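Local coordinates for ornithine carbamoyltransferase, anabolic (Campylobacter jejuni subsp. jejuni, PDB 3TPF), which probably catalyses the transfer of the carbamoyl group from carbamoyl phosphate to L-ornithine, giving L-citrulline and phosphate in arginine biosynthesis, at residues His4-Arg9 against Glu107-Ser112; Ser47-Met52 against Arg287-Val292; Pro115-Leu120 against His125-Leu130. All blocks are in the same frame, centred on the assembly; numbering follows the deposited sequence.

Contact 1: His4-Arg9 against Glu107-Ser112; sequences HFLTLR and EFARYS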
ATOM      1  N   HIS B   4       7.967  18.673 -16.748  1.00 49.97           N
ATOM      2  CA  HIS B   4       8.109  18.080 -15.442  1.00 44.90           C
ATOM      3  C   HIS B   4       8.286  19.124 -14.311  1.00 44.02           C
ATOM      4  O   HIS B   4       8.543  20.291 -14.545  1.00 45.67           O
ATOM      5  CB  HIS B   4       9.342  17.210 -15.447  1.00 43.86           C
ATOM      6  CG  HIS B   4       9.351  16.224 -16.549  1.00 44.67           C
ATOM      7  ND1 HIS B   4       8.589  15.095 -16.505  1.00 45.25           N
ATOM      8  CD2 HIS B   4      10.011  16.181 -17.729  1.00 46.30           C
ATOM      9  CE1 HIS B   4       8.757  14.401 -17.622  1.00 46.54           C
ATOM     10  NE2 HIS B   4       9.645  15.016 -18.364  1.00 46.67           N
ATOM     11  N   PHE B   5       8.231  18.673 -13.072  1.00 41.46           N
ATOM     12  CA  PHE B   5       8.444  19.546 -11.914  1.00 39.18           C
ATOM     13  C   PHE B   5       9.605  18.947 -11.034  1.00 37.36           C
ATOM     14  O   PHE B   5       9.406  18.307 -10.054  1.00 36.93           O
ATOM     15  CB  PHE B   5       7.143  19.704 -11.136  1.00 37.51           C
ATOM     16  CG  PHE B   5       7.242  20.733 -10.064  1.00 38.83           C
ATOM     17  CD1 PHE B   5       6.985  22.087 -10.328  1.00 41.18           C
ATOM     18  CD2 PHE B   5       7.652  20.395  -8.827  1.00 38.88           C
ATOM     19  CE1 PHE B   5       7.144  23.069  -9.368  1.00 40.99           C
ATOM     20  CE2 PHE B   5       7.838  21.355  -7.858  1.00 40.36           C
ATOM     21  CZ  PHE B   5       7.613  22.709  -8.128  1.00 41.18           C
ATOM     22  N   LEU B   6      10.809  19.101 -11.457  1.00 37.00           N
ATOM     23  CA  LEU B   6      11.976  18.517 -10.774  1.00 36.51           C
ATOM     24  C   LEU B   6      12.679  19.502  -9.886  1.00 37.13           C
ATOM     25  O   LEU B   6      13.433  19.124  -9.016  1.00 39.49           O
ATOM     26  CB  LEU B   6      12.993  18.024 -11.823  1.00 37.44           C
ATOM     27  CG  LEU B   6      12.391  17.049 -12.885  1.00 36.91           C
ATOM     28  CD1 LEU B   6      13.418  16.457 -13.821  1.00 37.23           C
ATOM     29  CD2 LEU B   6      11.649  15.916 -12.221  1.00 36.17           C
ATOM     30  N   THR B   7      12.555  20.774 -10.215  1.00 37.79           N
ATOM     31  CA  THR B   7      13.114  21.873  -9.432  1.00 38.32           C
ATOM     32  C   THR B   7      12.439  23.203  -9.764  1.00 38.16           C
ATOM     33  O   THR B   7      12.066  23.456 -10.901  1.00 38.71           O
ATOM     34  CB  THR B   7      14.626  22.066  -9.677  1.00 39.86           C
ATOM     35  OG1 THR B   7      15.046  23.277  -9.026  1.00 40.82           O
ATOM     36  CG2 THR B   7      14.910  22.150 -11.150  1.00 40.00           C
ATOM     37  N   LEU B   8      12.350  24.084  -8.796  1.00 38.25           N
ATOM     38  CA  LEU B   8      11.761  25.370  -9.098  1.00 40.38           C
ATOM     39  C   LEU B   8      12.599  26.201 -10.077  1.00 41.78           C
ATOM     40  O   LEU B   8      12.148  27.227 -10.619  1.00 41.97           O
ATOM     41  CB  LEU B   8      11.530  26.131  -7.805  1.00 42.01           C
ATOM     42  CG  LEU B   8      10.370  25.488  -7.035  1.00 41.58           C
ATOM     43  CD1 LEU B   8      10.240  25.933  -5.600  1.00 41.04           C
ATOM     44  CD2 LEU B   8       9.151  25.810  -7.861  1.00 41.38           C
ATOM     45  N   ARG B   9      13.833  25.767 -10.286  1.00 42.90           N
ATOM     46  CA  ARG B   9      14.725  26.464 -11.219  1.00 45.70           C
ATOM     47  C   ARG B   9      14.102  26.596 -12.570  1.00 46.09           C
ATOM     48  O   ARG B   9      14.391  27.518 -13.280  1.00 48.84           O
ATOM     49  CB  ARG B   9      16.019  25.710 -11.414  1.00 47.92           C
ATOM     50  CG  ARG B   9      17.033  25.969 -10.325  1.00 49.58           C
ATOM     51  CD  ARG B   9      18.236  25.098 -10.506  1.00 51.55           C
ATOM     52  NE  ARG B   9      19.015  25.537 -11.619  1.00 54.25           N
ATOM     53  CZ  ARG B   9      20.294  25.228 -11.790  1.00 57.70           C
ATOM     54  NH1 ARG B   9      20.940  24.465 -10.907  1.00 57.96           N
ATOM     55  NH2 ARG B   9      20.945  25.694 -12.856  1.00 60.26           N
ATOM     56  N   GLU B 107      16.773  10.954 -15.504  1.00 59.85           N
ATOM     57  CA  GLU B 107      16.788   9.793 -16.403  1.00 58.64           C
ATOM     58  C   GLU B 107      15.364   9.250 -16.616  1.00 55.09           C
ATOM     59  O   GLU B 107      14.993   8.883 -17.711  1.00 56.43           O
ATOM     60  CB  GLU B 107      17.685   8.686 -15.833  1.00 59.87           C
ATOM     61  CG  GLU B 107      17.620   7.359 -16.579  1.00 61.54           C
ATOM     62  CD  GLU B 107      18.354   7.327 -17.936  1.00 65.57           C
ATOM     63  OE1 GLU B 107      18.960   8.360 -18.380  1.00 67.72           O
ATOM     64  OE2 GLU B 107      18.323   6.231 -18.557  1.00 67.48           O
ATOM     65  N   PHE B 108      14.590   9.187 -15.553  1.00 50.49           N
ATOM     66  CA  PHE B 108      13.190   8.761 -15.665  1.00 47.78           C
ATOM     67  C   PHE B 108      12.371   9.739 -16.513  1.00 46.55           C
ATOM     68  O   PHE B 108      11.635   9.325 -17.384  1.00 46.96           O
ATOM     69  CB  PHE B 108      12.571   8.658 -14.280  1.00 44.68           C
ATOM     70  CG  PHE B 108      11.298   7.880 -14.238  1.00 42.72           C
ATOM     71  CD1 PHE B 108      10.095   8.465 -14.688  1.00 40.79           C
ATOM     72  CD2 PHE B 108      11.266   6.610 -13.683  1.00 41.76           C
ATOM     73  CE1 PHE B 108       8.918   7.771 -14.604  1.00 39.36           C
ATOM     74  CE2 PHE B 108      10.083   5.935 -13.566  1.00 41.05           C
ATOM     75  CZ  PHE B 108       8.900   6.520 -14.024  1.00 39.88           C
ATOM     76  N   ALA B 109      12.496  11.036 -16.225  1.00 46.73           N
ATOM     77  CA  ALA B 109      11.710  12.120 -16.922  1.00 47.32           C
ATOM     78  C   ALA B 109      11.992  12.056 -18.392  1.00 49.93           C
ATOM     79  O   ALA B 109      11.120  12.238 -19.245  1.00 50.97           O
ATOM     80  CB  ALA B 109      12.073  13.490 -16.400  1.00 44.42           C
ATOM     81  N   ARG B 110      13.238  11.733 -18.656  1.00 52.17           N
ATOM     82  CA  ARG B 110      13.747  11.676 -19.994  1.00 57.38           C
ATOM     83  C   ARG B 110      12.960  10.647 -20.793  1.00 57.96           C
ATOM     84  O   ARG B 110      12.756  10.817 -21.978  1.00 63.89           O
ATOM     85  CB  ARG B 110      15.210  11.283 -19.913  1.00 62.40           C
ATOM     86  CG  ARG B 110      16.206  11.677 -20.973  1.00 67.94           C
ATOM     87  CD  ARG B 110      17.587  11.390 -20.276  1.00 73.68           C
ATOM     88  NE  ARG B 110      18.162  12.552 -19.601  1.00 78.61           N
ATOM     89  CZ  ARG B 110      19.102  12.499 -18.641  1.00 84.88           C
ATOM     90  NH1 ARG B 110      19.589  11.319 -18.221  1.00 87.76           N
ATOM     91  NH2 ARG B 110      19.573  13.636 -18.091  1.00 82.43           N
ATOM     92  N   TYR B 111      12.529   9.566 -20.158  1.00 55.28           N
ATOM     93  CA  TYR B 111      11.770   8.496 -20.841  1.00 54.88           C
ATOM     94  C   TYR B 111      10.280   8.405 -20.460  1.00 53.01           C
ATOM     95  O   TYR B 111       9.614   7.443 -20.850  1.00 55.84           O
ATOM     96  CB  TYR B 111      12.438   7.144 -20.562  1.00 56.00           C
ATOM     97  CG  TYR B 111      13.750   6.985 -21.258  1.00 59.45           C
ATOM     98  CD1 TYR B 111      13.810   6.635 -22.602  1.00 60.94           C
ATOM     99  CD2 TYR B 111      14.943   7.211 -20.589  1.00 60.47           C
ATOM    100  CE1 TYR B 111      15.025   6.504 -23.245  1.00 63.73           C
ATOM    101  CE2 TYR B 111      16.153   7.064 -21.226  1.00 64.14           C
ATOM    102  CZ  TYR B 111      16.201   6.704 -22.549  1.00 65.42           C
ATOM    103  OH  TYR B 111      17.454   6.560 -23.164  1.00 70.77           O
ATOM    104  N   SER B 112       9.779   9.322 -19.631  1.00 49.84           N
ATOM    105  CA  SER B 112       8.405   9.199 -19.126  1.00 47.33           C
ATOM    106  C   SER B 112       7.446   9.978 -19.925  1.00 45.87           C
ATOM    107  O   SER B 112       7.561  11.155 -20.013  1.00 47.63           O
ATOM    108  CB  SER B 112       8.293   9.687 -17.680  1.00 45.69           C
ATOM    109  OG  SER B 112       6.946   9.578 -17.224  1.00 41.95           O
TER
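Beside edge strand 116-118 of the carbamoyl-phosphate domain, the N-terminal loop meets helix 102-111, and the ring of His4 lies flat against the methyl of Ala109. Ala109 CB sits 3.5 Å from the centroid of the His4 ring and only 11° off the ring normal. This is a CH-pi contact over the centre of one face. The approach comes from His4 CG lying anti to its own carbonyl carbon (chi1 -53°), with the ring turned across that bond by chi2 of -76°. Ser112 O lies at the ring edge near its plane, 4.2 Å from His4 CE1. The backbone O of Ala109 is 3.3 Å from His4 NE2. His4 ND1 is hydrogen-bonded to the backbone N of Val116. Leu6 adds a second touch on the same methyl. Its branch CD1 is 4.2 Å from Ala109 CB. Phe5 makes backbone hydrogen bonds with Val116 and Asn118, and the loop therefore follows the strand while His4 and Leu6 reach the helix. The arrangement is that of an N-terminal segment laid along the edge of an alpha/beta domain, here joining the edge strand to the last turns of the helix before it.

Contact 2: Ser47-Met52 against Arg287-Val292; sequences STRTRM and RNRLYV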
ATOM      1  N   SER B  47       8.896   8.264   3.166  1.00 69.53           N
ATOM      2  CA  SER B  47       8.521   9.468   3.901  1.00 65.48           C
ATOM      3  C   SER B  47       7.013   9.471   3.975  1.00 61.00           C
ATOM      4  O   SER B  47       6.355   9.731   2.978  1.00 53.65           O
ATOM      5  CB  SER B  47       8.935  10.758   3.163  1.00 68.65           C
ATOM      6  OG  SER B  47       8.283  11.938   3.651  1.00 61.43           O
ATOM      7  N   THR B  48       6.502   9.160   5.146  1.00 58.03           N
ATOM      8  CA  THR B  48       5.084   9.122   5.394  1.00 60.55           C
ATOM      9  C   THR B  48       4.486  10.531   5.192  1.00 64.77           C
ATOM     10  O   THR B  48       3.473  10.707   4.501  1.00 63.82           O
ATOM     11  CB  THR B  48       4.748   8.531   6.808  1.00 66.73           C
ATOM     12  OG1 THR B  48       5.244   7.173   6.941  1.00 76.23           O
ATOM     13  CG2 THR B  48       3.287   8.496   7.058  1.00 62.14           C
ATOM     14  N   ARG B  49       5.087  11.547   5.785  1.00 68.27           N
ATOM     15  CA  ARG B  49       4.569  12.923   5.608  1.00 65.87           C
ATOM     16  C   ARG B  49       4.275  13.272   4.118  1.00 64.01           C
ATOM     17  O   ARG B  49       3.289  13.940   3.790  1.00 54.23           O
ATOM     18  CB  ARG B  49       5.580  13.926   6.184  1.00 69.18           C
ATOM     19  CG  ARG B  49       4.982  15.293   6.623  1.00 78.87           C
ATOM     20  CD  ARG B  49       5.895  16.090   7.581  1.00 72.20           C
ATOM     21  NE  ARG B  49       6.226  15.339   8.804  1.00 68.65           N
ATOM     22  CZ  ARG B  49       7.270  14.525   8.958  1.00 66.05           C
ATOM     23  NH1 ARG B  49       7.450  13.916  10.123  1.00 68.92           N
ATOM     24  NH2 ARG B  49       8.117  14.287   7.972  1.00 63.08           N
ATOM     25  N   THR B  50       5.182  12.829   3.244  1.00 64.79           N
ATOM     26  CA  THR B  50       5.172  13.202   1.803  1.00 61.80           C
ATOM     27  C   THR B  50       4.056  12.455   1.101  1.00 52.41           C
ATOM     28  O   THR B  50       3.237  12.979   0.346  1.00 50.28           O
ATOM     29  CB  THR B  50       6.510  12.817   1.099  1.00 65.90           C
ATOM     30  OG1 THR B  50       7.540  13.767   1.387  1.00 70.04           O
ATOM     31  CG2 THR B  50       6.359  12.825  -0.410  1.00 65.10           C
ATOM     32  N   ARG B  51       4.076  11.180   1.373  1.00 47.56           N
ATOM     33  CA  ARG B  51       3.104  10.293   0.861  1.00 45.31           C
ATOM     34  C   ARG B  51       1.666  10.770   1.165  1.00 44.73           C
ATOM     35  O   ARG B  51       0.811  10.740   0.324  1.00 39.17           O
ATOM     36  CB  ARG B  51       3.284   8.954   1.486  1.00 45.79           C
ATOM     37  CG  ARG B  51       2.532   7.852   0.775  1.00 48.42           C
ATOM     38  CD  ARG B  51       2.169   6.723   1.725  1.00 51.42           C
ATOM     39  NE  ARG B  51       0.863   6.209   1.412  1.00 52.19           N
ATOM     40  CZ  ARG B  51       0.434   5.052   1.838  1.00 58.08           C
ATOM     41  NH1 ARG B  51       1.242   4.316   2.597  1.00 60.43           N
ATOM     42  NH2 ARG B  51      -0.819   4.638   1.524  1.00 60.78           N
HETATM   43  N   MSE B  52       1.422  11.186   2.386  1.00 46.83           N
HETATM   44  CA  MSE B  52       0.135  11.681   2.770  1.00 49.22           C
HETATM   45  C   MSE B  52      -0.296  12.839   1.870  1.00 44.43           C
HETATM   46  O   MSE B  52      -1.421  12.872   1.334  1.00 40.61           O
HETATM   47  CB  MSE B  52       0.303  12.206   4.210  1.00 61.97           C
HETATM   48  CG  MSE B  52      -0.961  12.325   5.065  1.00 73.10           C
HETATM   49 SE   MSE B  52      -1.129  10.717   6.183  1.00 92.25          SE
HETATM   50  CE  MSE B  52       0.647  10.164   6.848  1.00 83.92           C
ATOM     51  N   ARG B 287       0.901  20.522   7.075  1.00 44.98           N
ATOM     52  CA  ARG B 287      -0.336  20.261   6.431  1.00 46.40           C
ATOM     53  C   ARG B 287      -0.448  20.981   5.119  1.00 43.65           C
ATOM     54  O   ARG B 287      -1.100  20.512   4.213  1.00 44.19           O
ATOM     55  CB  ARG B 287      -1.417  20.748   7.364  1.00 56.55           C
ATOM     56  CG  ARG B 287      -2.822  20.506   6.908  1.00 66.75           C
ATOM     57  CD  ARG B 287      -3.693  21.321   7.815  1.00 74.84           C
ATOM     58  NE  ARG B 287      -5.060  20.830   7.858  1.00 84.78           N
ATOM     59  CZ  ARG B 287      -6.117  21.628   7.985  1.00 96.59           C
ATOM     60  NH1 ARG B 287      -5.956  22.966   8.045  1.00 97.48           N
ATOM     61  NH2 ARG B 287      -7.339  21.098   8.025  1.00105.64           N
ATOM     62  N   ASN B 288       0.133  22.159   5.016  1.00 41.95           N
ATOM     63  CA  ASN B 288      -0.084  23.020   3.820  1.00 40.10           C
ATOM     64  C   ASN B 288       0.618  22.458   2.524  1.00 38.08           C
ATOM     65  O   ASN B 288       0.311  22.808   1.434  1.00 37.54           O
ATOM     66  CB  ASN B 288       0.439  24.427   4.081  1.00 40.85           C
ATOM     67  CG  ASN B 288      -0.537  25.351   4.791  1.00 41.23           C
ATOM     68  OD1 ASN B 288      -1.714  25.076   4.846  1.00 42.39           O
ATOM     69  ND2 ASN B 288      -0.027  26.473   5.346  1.00 40.81           N
ATOM     70  N   ARG B 289       1.491  21.503   2.663  1.00 37.08           N
ATOM     71  CA  ARG B 289       1.977  20.750   1.495  1.00 36.72           C
ATOM     72  C   ARG B 289       0.888  20.094   0.619  1.00 34.50           C
ATOM     73  O   ARG B 289       1.064  19.875  -0.565  1.00 32.12           O
ATOM     74  CB  ARG B 289       2.884  19.604   1.948  1.00 37.21           C
ATOM     75  CG  ARG B 289       3.791  19.172   0.857  1.00 38.35           C
ATOM     76  CD  ARG B 289       5.271  19.452   1.207  1.00 44.78           C
ATOM     77  NE  ARG B 289       6.008  18.240   0.853  1.00 48.93           N
ATOM     78  CZ  ARG B 289       6.363  17.300   1.713  1.00 57.67           C
ATOM     79  NH1 ARG B 289       6.897  16.174   1.248  1.00 64.17           N
ATOM     80  NH2 ARG B 289       6.210  17.485   3.042  1.00 59.26           N
ATOM     81  N   LEU B 290      -0.232  19.769   1.250  1.00 34.30           N
ATOM     82  CA  LEU B 290      -1.364  19.225   0.540  1.00 33.92           C
ATOM     83  C   LEU B 290      -1.805  20.154  -0.566  1.00 33.66           C
ATOM     84  O   LEU B 290      -1.959  19.760  -1.691  1.00 33.62           O
ATOM     85  CB  LEU B 290      -2.523  18.985   1.489  1.00 34.74           C
ATOM     86  CG  LEU B 290      -3.820  18.495   0.819  1.00 35.28           C
ATOM     87  CD1 LEU B 290      -3.383  17.203   0.162  1.00 34.97           C
ATOM     88  CD2 LEU B 290      -4.986  18.287   1.756  1.00 35.30           C
ATOM     89  N   TYR B 291      -2.022  21.401  -0.232  1.00 35.93           N
ATOM     90  CA  TYR B 291      -2.763  22.340  -1.126  1.00 37.89           C
ATOM     91  C   TYR B 291      -1.880  22.678  -2.293  1.00 36.19           C
ATOM     92  O   TYR B 291      -2.312  22.951  -3.386  1.00 36.45           O
ATOM     93  CB  TYR B 291      -3.201  23.582  -0.363  1.00 40.71           C
ATOM     94  CG  TYR B 291      -3.970  23.202   0.865  1.00 43.10           C
ATOM     95  CD1 TYR B 291      -5.245  22.706   0.766  1.00 44.86           C
ATOM     96  CD2 TYR B 291      -3.389  23.267   2.135  1.00 43.81           C
ATOM     97  CE1 TYR B 291      -5.944  22.327   1.888  1.00 47.36           C
ATOM     98  CE2 TYR B 291      -4.105  22.885   3.266  1.00 45.57           C
ATOM     99  CZ  TYR B 291      -5.385  22.431   3.132  1.00 46.49           C
ATOM    100  OH  TYR B 291      -6.137  22.035   4.215  1.00 48.60           O
ATOM    101  N   VAL B 292      -0.621  22.635  -2.005  1.00 34.74           N
ATOM    102  CA  VAL B 292       0.432  23.059  -2.926  1.00 35.62           C
ATOM    103  C   VAL B 292       0.683  21.938  -3.936  1.00 33.38           C
ATOM    104  O   VAL B 292       0.724  22.148  -5.134  1.00 32.81           O
ATOM    105  CB  VAL B 292       1.678  23.514  -2.091  1.00 36.41           C
ATOM    106  CG1 VAL B 292       2.938  23.193  -2.783  1.00 37.83           C
ATOM    107  CG2 VAL B 292       1.606  25.040  -1.822  1.00 36.20           C
TER
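Arg289 reaches from helix 279-302, in the ornithine-binding part of the chain, to Thr50, near the start of helix 48-60 in the carbamoyl-phosphate part. Its CB points toward that helix. CG lies anti to the backbone N (chi1 -158°). The chain then bends at chi2, which sets CD, and again at chi3, which sets NE. NE passes Thr127 of helix 126-138. CZ comes within 3.7 Å of Thr50 OG1. NH1 makes the main contact, a hydrogen bond donated to Thr50 OG1. The modelled length is 2.5 Å, too short to be taken literally at this resolution, and the bond is bent, with an angle of 124° at the hydrogen. Thr50 OG1 meets the guanidinium at its edge, near the plane. NH1 also lies 3.4 Å from Thr50 CB. The other branch, NH2, lies by Gln128 and is 4.4 Å from Arg49 CG, an oblique and looser touch. Thr50 OG1 is shared, since Arg98 NH2 hydrogen-bonds to it as well. The charged end of Arg49 turns to Glu79 of the second subunit in a salt bridge. Ser47 is the N-cap of helix 48-60. Ser47, Thr48, Arg49, Thr50, Arg98 and Arg289 are all predicted to bind carbamoyl phosphate. Arginines gathered at a helix N-terminus suit an anion site, and the Ser-Thr-Arg-Thr sequence is the phosphate-binding motif of the carbamoyltransferases.

Contact 3: Pro115-Leu120 against His125-Leu130; sequences PVINAL and HPTQVL
The Leu120 side chain crosses His125 obliquely, just after strand 116-118 and just before helix 126-138, with CD1 over one face of the imidazole. Leu120 CD1 sits over the middle of that face, 3.6 Å from the centroid of the His125 ring and 14° off the normal, in a CH-pi contact. Leu120 CB passes nearer the ND1 side, 3.8 Å from His125 ND1. Gln128 CB lies against the opposite face, toward the rim, and the imidazole is thus held between two aliphatic groups. His125 CG is anti to its backbone N (chi1 -169°). This carries the ring back toward the strand end, where CE1 is 3.3 Å from Ala119 O.

A water between the two segments ties them together. It donates to Asn118 O at 2.9 Å and is hydrogen-bonded to His125 ND1 at 2.7 Å. It also accepts from the backbone N of Thr127. It is modelled very close to Thr127 OG1, at a distance too short to be trusted. Thr127 holds OG1 between its backbone N and carbonyl carbon (chi1 55°), which puts the hydroxyl beside that N and near the water. The methyl, anti to the carbonyl carbon, touches Ile117, with CG2 of each residue 4.2 Å apart. Asn118 crosses Pro126 at about a right angle, its ND2 lying 3.8 Å from Pro126 CD. That same ND2 is hydrogen-bonded to Leu6 O in the N-terminal loop, while OD1 takes a weak bond from the backbone N of Leu120.

His125, Pro126, Thr127 and Gln128 are predicted carbamoyl phosphate ligands. The strand leads through a short loop into a helix whose first turn probably lines the site, as expected of the His-Pro-Thr-Gln motif of ornithine carbamoyltransferases.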
ATOM      1  N   PRO B 115       4.354  13.410 -16.647  1.00 35.99           N
ATOM      2  CA  PRO B 115       5.131  14.403 -15.969  1.00 34.33           C
ATOM      3  C   PRO B 115       5.614  13.837 -14.714  1.00 33.25           C
ATOM      4  O   PRO B 115       4.822  13.248 -14.043  1.00 32.38           O
ATOM      5  CB  PRO B 115       4.123  15.451 -15.638  1.00 34.45           C
ATOM      6  CG  PRO B 115       3.002  15.294 -16.579  1.00 35.53           C
ATOM      7  CD  PRO B 115       2.969  13.857 -16.899  1.00 36.45           C
ATOM      8  N   VAL B 116       6.907  13.992 -14.404  1.00 33.40           N
ATOM      9  CA  VAL B 116       7.548  13.476 -13.184  1.00 32.59           C
ATOM     10  C   VAL B 116       7.719  14.590 -12.160  1.00 32.26           C
ATOM     11  O   VAL B 116       8.135  15.651 -12.529  1.00 31.98           O
ATOM     12  CB  VAL B 116       8.966  13.006 -13.503  1.00 33.72           C
ATOM     13  CG1 VAL B 116       9.833  12.693 -12.237  1.00 33.07           C
ATOM     14  CG2 VAL B 116       8.895  11.964 -14.587  1.00 34.72           C
ATOM     15  N   ILE B 117       7.425  14.325 -10.867  1.00 32.59           N
ATOM     16  CA  ILE B 117       7.487  15.343  -9.780  1.00 32.03           C
ATOM     17  C   ILE B 117       8.444  15.001  -8.726  1.00 32.82           C
ATOM     18  O   ILE B 117       8.439  13.885  -8.218  1.00 35.30           O
ATOM     19  CB  ILE B 117       6.182  15.430  -9.073  1.00 31.90           C
ATOM     20  CG1 ILE B 117       5.124  15.945 -10.007  1.00 31.28           C
ATOM     21  CG2 ILE B 117       6.327  16.363  -7.894  1.00 32.86           C
ATOM     22  CD1 ILE B 117       3.827  15.635  -9.440  1.00 32.08           C
ATOM     23  N   ASN B 118       9.373  15.894  -8.445  1.00 33.61           N
ATOM     24  CA  ASN B 118      10.500  15.573  -7.542  1.00 32.81           C
ATOM     25  C   ASN B 118       9.982  15.726  -6.113  1.00 32.85           C
ATOM     26  O   ASN B 118       9.956  16.814  -5.561  1.00 33.77           O
ATOM     27  CB  ASN B 118      11.643  16.530  -7.707  1.00 33.54           C
ATOM     28  CG  ASN B 118      12.800  16.317  -6.645  1.00 35.10           C
ATOM     29  OD1 ASN B 118      12.721  15.373  -5.836  1.00 34.71           O
ATOM     30  ND2 ASN B 118      13.897  17.149  -6.711  1.00 34.71           N
ATOM     31  N   ALA B 119       9.576  14.637  -5.496  1.00 32.69           N
ATOM     32  CA  ALA B 119       9.106  14.676  -4.112  1.00 32.08           C
ATOM     33  C   ALA B 119      10.287  14.829  -3.130  1.00 35.13           C
ATOM     34  O   ALA B 119      10.035  14.934  -1.912  1.00 37.91           O
ATOM     35  CB  ALA B 119       8.348  13.400  -3.793  1.00 30.33           C
ATOM     36  N   LEU B 120      11.540  14.682  -3.610  1.00 35.19           N
ATOM     37  CA  LEU B 120      12.719  14.936  -2.808  1.00 37.89           C
ATOM     38  C   LEU B 120      13.984  14.243  -3.361  1.00 39.46           C
ATOM     39  O   LEU B 120      13.958  13.091  -3.683  1.00 38.82           O
ATOM     40  CB  LEU B 120      12.578  14.529  -1.361  1.00 39.16           C
ATOM     41  CG  LEU B 120      13.902  14.808  -0.567  1.00 41.94           C
ATOM     42  CD1 LEU B 120      13.536  15.456   0.791  1.00 44.17           C
ATOM     43  CD2 LEU B 120      14.700  13.585  -0.380  1.00 42.76           C
ATOM     44  N   HIS B 125      14.391  20.080  -2.945  1.00 43.82           N
ATOM     45  CA  HIS B 125      13.164  19.643  -2.320  1.00 44.63           C
ATOM     46  C   HIS B 125      12.041  20.627  -2.585  1.00 41.29           C
ATOM     47  O   HIS B 125      11.468  21.176  -1.687  1.00 42.93           O
ATOM     48  CB  HIS B 125      13.389  19.387  -0.832  1.00 49.45           C
ATOM     49  CG  HIS B 125      12.235  18.674  -0.167  1.00 54.52           C
ATOM     50  ND1 HIS B 125      11.211  18.086  -0.886  1.00 54.04           N
ATOM     51  CD2 HIS B 125      11.914  18.513   1.141  1.00 58.39           C
ATOM     52  CE1 HIS B 125      10.307  17.605  -0.054  1.00 55.21           C
ATOM     53  NE2 HIS B 125      10.703  17.853   1.184  1.00 60.67           N
ATOM     54  N   PRO B 126      11.718  20.851  -3.853  1.00 39.36           N
ATOM     55  CA  PRO B 126      10.802  21.944  -4.242  1.00 38.62           C
ATOM     56  C   PRO B 126       9.402  21.895  -3.749  1.00 36.79           C
ATOM     57  O   PRO B 126       8.840  22.967  -3.526  1.00 41.42           O
ATOM     58  CB  PRO B 126      10.743  21.825  -5.754  1.00 38.92           C
ATOM     59  CG  PRO B 126      11.020  20.379  -6.000  1.00 39.26           C
ATOM     60  CD  PRO B 126      12.098  20.040  -5.011  1.00 39.26           C
ATOM     61  N   THR B 127       8.776  20.752  -3.642  1.00 35.25           N
ATOM     62  CA  THR B 127       7.359  20.756  -3.137  1.00 36.23           C
ATOM     63  C   THR B 127       7.316  21.303  -1.676  1.00 36.66           C
ATOM     64  O   THR B 127       6.415  22.054  -1.281  1.00 36.42           O
ATOM     65  CB  THR B 127       6.664  19.406  -3.171  1.00 35.41           C
ATOM     66  OG1 THR B 127       7.467  18.462  -2.435  1.00 38.49           O
ATOM     67  CG2 THR B 127       6.454  18.924  -4.570  1.00 34.29           C
ATOM     68  N   GLN B 128       8.389  21.069  -0.940  1.00 36.53           N
ATOM     69  CA  GLN B 128       8.484  21.614   0.409  1.00 37.85           C
ATOM     70  C   GLN B 128       8.556  23.161   0.407  1.00 36.33           C
ATOM     71  O   GLN B 128       7.888  23.871   1.170  1.00 33.77           O
ATOM     72  CB  GLN B 128       9.690  20.998   1.140  1.00 41.62           C
ATOM     73  CG  GLN B 128       9.795  21.466   2.568  1.00 46.75           C
ATOM     74  CD  GLN B 128       8.627  21.018   3.502  1.00 50.54           C
ATOM     75  OE1 GLN B 128       8.092  19.906   3.358  1.00 55.23           O
ATOM     76  NE2 GLN B 128       8.284  21.872   4.510  1.00 50.29           N
ATOM     77  N   VAL B 129       9.437  23.673  -0.434  1.00 35.64           N
ATOM     78  CA  VAL B 129       9.580  25.123  -0.511  1.00 35.06           C
ATOM     79  C   VAL B 129       8.291  25.704  -0.957  1.00 34.34           C
ATOM     80  O   VAL B 129       7.899  26.718  -0.441  1.00 35.34           O
ATOM     81  CB  VAL B 129      10.732  25.475  -1.361  1.00 35.83           C
ATOM     82  CG1 VAL B 129      10.687  26.929  -1.752  1.00 37.42           C
ATOM     83  CG2 VAL B 129      12.006  25.023  -0.651  1.00 36.70           C
ATOM     84  N   LEU B 130       7.546  25.046  -1.831  1.00 33.57           N
ATOM     85  CA  LEU B 130       6.250  25.657  -2.238  1.00 34.16           C
ATOM     86  C   LEU B 130       5.361  25.770  -1.043  1.00 34.49           C
ATOM     87  O   LEU B 130       4.625  26.733  -0.875  1.00 36.36           O
ATOM     88  CB  LEU B 130       5.527  24.843  -3.281  1.00 33.19           C
ATOM     89  CG  LEU B 130       5.859  25.063  -4.731  1.00 33.85           C
ATOM     90  CD1 LEU B 130       5.112  24.071  -5.509  1.00 32.79           C
ATOM     91  CD2 LEU B 130       5.512  26.427  -5.216  1.00 35.28           C
TER
HETATM   92  O   HOH W   1       9.791  18.454  -3.156  1.00 44.68           O

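How the contacts relate
Contact 3 lies between the other two, with its centre 10 Å from that of contact 1 and 11 Å from that of contact 2. Contacts 1 and 2 are 20 Å apart by centres and do not touch. Contacts 1 and 3 also pack side chain on backbone, with Leu6 CD2 3.5 Å from Val116 O. Toward contact 2, Arg289 NH2 is 3.1 Å from Gln128 OE1. Together contacts 2 and 3 bring predicted carbamoyl phosphate ligands from the starts of helices 48-60 and 126-138 and from helix 279-302. Contact 1 holds none of these residues, although the side chain of Leu6 is about 7 Å from that of Pro126.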